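Local coordinates for secreted effector protein SopD (Salmonella typhimurium, PDB 5CPC), which alters host cell physiology as a secreted virulence effector and, cooperatively with SopB, takes part in membrane fission and macropinosome formation during invasion, at residues C151-S156 with K174-N179. Residues are numbered along the deposited sequence; the frame is centred on the assembly and turned at random.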
loop_
_atom_site.group_PDB
_atom_site.type_symbol
_atom_site.label_atom_id
_atom_site.label_comp_id
_atom_site.label_asym_id
_atom_site.label_seq_id
_atom_site.Cartn_x
_atom_site.Cartn_y
_atom_site.Cartn_z
ATOM N N CYS A 151 -5.726 2.031 -0.831
ATOM C CA CYS A 151 -6.618 2.449 -1.901
ATOM C C CYS A 151 -7.336 3.736 -1.514
ATOM O O CYS A 151 -7.356 4.625 -2.320
ATOM C CB CYS A 151 -7.614 1.331 -2.319
ATOM S SG CYS A 151 -6.806 0.043 -3.339
ATOM N N GLU A 152 -7.900 3.841 -0.307
ATOM C CA GLU A 152 -8.610 5.046 0.114
ATOM C C GLU A 152 -7.687 6.260 0.017
ATOM O O GLU A 152 -8.099 7.321 -0.499
ATOM C CB GLU A 152 -9.098 4.998 1.548
ATOM C CG GLU A 152 -9.622 3.628 1.936
ATOM C CD GLU A 152 -10.503 3.610 3.177
ATOM O OE1 GLU A 152 -11.289 2.615 3.296
ATOM O OE2 GLU A 152 -10.432 4.584 3.973
ATOM N N VAL A 153 -6.459 6.110 0.527
ATOM C CA VAL A 153 -5.585 7.235 0.684
ATOM C C VAL A 153 -5.183 7.709 -0.689
ATOM O O VAL A 153 -5.258 8.916 -0.984
ATOM C CB VAL A 153 -4.390 6.908 1.642
ATOM C CG1 VAL A 153 -3.251 7.945 1.504
ATOM C CG2 VAL A 153 -4.889 6.920 3.038
ATOM N N ILE A 154 -4.844 6.761 -1.562
ATOM C CA ILE A 154 -4.422 7.062 -2.916
ATOM C C ILE A 154 -5.553 7.768 -3.679
ATOM O O ILE A 154 -5.325 8.720 -4.474
ATOM C CB ILE A 154 -4.098 5.806 -3.703
ATOM C CG1 ILE A 154 -2.799 5.157 -3.210
ATOM C CG2 ILE A 154 -3.852 6.170 -5.146
ATOM C CD1 ILE A 154 -2.420 3.826 -3.942
ATOM N N GLY A 155 -6.766 7.239 -3.456
ATOM C CA GLY A 155 -7.962 7.737 -4.100
ATOM C C GLY A 155 -8.215 9.140 -3.628
ATOM O O GLY A 155 -8.417 10.019 -4.434
ATOM N N SER A 156 -8.125 9.357 -2.335
ATOM C CA SER A 156 -8.307 10.680 -1.815
ATOM C C SER A 156 -7.251 11.723 -2.246
ATOM O O SER A 156 -7.582 12.909 -2.346
ATOM C CB SER A 156 -8.393 10.606 -0.332
ATOM O OG SER A 156 -8.253 11.875 0.263
ATOM N N LYS A 174 4.925 9.944 -2.534
ATOM C CA LYS A 174 5.468 10.532 -1.308
ATOM C C LYS A 174 4.351 10.826 -0.353
ATOM O O LYS A 174 4.465 10.595 0.854
ATOM C CB LYS A 174 6.142 11.875 -1.585
ATOM C CG LYS A 174 7.611 11.864 -1.911
ATOM C CD LYS A 174 8.202 13.353 -1.968
ATOM C CE LYS A 174 7.906 14.174 -0.663
ATOM N NZ LYS A 174 9.087 14.948 -0.148
ATOM N N GLU A 175 3.258 11.367 -0.903
ATOM C CA GLU A 175 2.144 11.775 -0.072
ATOM C C GLU A 175 1.436 10.579 0.431
ATOM O O GLU A 175 0.868 10.583 1.538
ATOM C CB GLU A 175 1.149 12.684 -0.846
ATOM C CG GLU A 175 1.674 14.122 -0.994
ATOM C CD GLU A 175 1.980 14.755 0.347
ATOM O OE1 GLU A 175 1.066 14.977 1.157
ATOM O OE2 GLU A 175 3.147 15.040 0.593
ATOM N N VAL A 176 1.396 9.562 -0.392
ATOM C CA VAL A 176 0.749 8.316 0.065
ATOM C C VAL A 176 1.693 7.633 1.084
ATOM O O VAL A 176 1.299 7.380 2.229
ATOM C CB VAL A 176 0.480 7.389 -1.115
ATOM C CG1 VAL A 176 -0.090 6.017 -0.618
ATOM C CG2 VAL A 176 -0.428 8.084 -2.162
ATOM N N THR A 177 2.934 7.347 0.645
ATOM C CA THR A 177 3.909 6.575 1.494
ATOM C C THR A 177 4.268 7.343 2.784
ATOM O O THR A 177 4.394 6.746 3.869
ATOM C CB THR A 177 5.165 6.005 0.702
ATOM O OG1 THR A 177 5.958 7.064 0.141
ATOM C CG2 THR A 177 4.753 5.058 -0.404
ATOM N N GLY A 178 4.291 8.677 2.690
ATOM C CA GLY A 178 4.535 9.551 3.856
ATOM C C GLY A 178 3.374 9.696 4.829
ATOM O O GLY A 178 3.547 10.191 5.939
ATOM N N ASN A 179 2.186 9.277 4.398
ATOM C CA ASN A 179 0.952 9.436 5.163
ATOM C C ASN A 179 0.891 8.719 6.525
ATOM O O ASN A 179 0.932 7.498 6.617
ATOM C CB ASN A 179 -0.236 8.997 4.291
ATOM C CG ASN A 179 -1.549 9.263 4.942
ATOM O OD1 ASN A 179 -2.164 10.327 4.719
ATOM N ND2 ASN A 179 -2.012 8.336 5.734
#
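Ile154 and Val176 mark the closest approach of the two backbones, their CA atoms lying 6.1 Å apart, and no hydrogen bond crosses between the segments, so the contact is van der Waals packing, made mostly by side chains. The tightest apolar meeting is also theirs: CG1 of Ile154 lies 3.8 Å from CG1 of Val176. That same methylene is 3.9 Å from CG2 of Val176, which shows it sitting against both branches of the valine at once. The two side chains meet at a slant, and CG2 of Val176 also reaches the backbone, 4.2 Å from CA of Ile154. Val153 points its CB at 174-179 and, with CG1 anti to the backbone N (chi1 164°), brings that methyl toward Val176, 4.3 Å from its CG1. These contacts join helix 141-160 to helix 169-177, two members of a largely helical region separated in the chain by the short helix 163-167, a local helix-helix pairing bordered by other helices. Helix 76-90 touches Cys151, Glu152 and Ser156, while Leu253 of helix 248-256 meets both Cys151 and Ile154, so a third helix also packs on the isoleucine. Asn179, the N-cap residue of helix 180-190, closes one border of the patch. Its side chain and that of Val153 come from opposite directions, with CG of Asn179 anti to its own backbone N (chi1 -174°) and 4.1 Å from CG1 of Val153; at that spacing the amide group makes a van der Waals contact with the methyl. The turn leading to it is held by Asn179 N bonded to Val176 O at 3.0 Å, which links the packing valine directly to the start of the next helix.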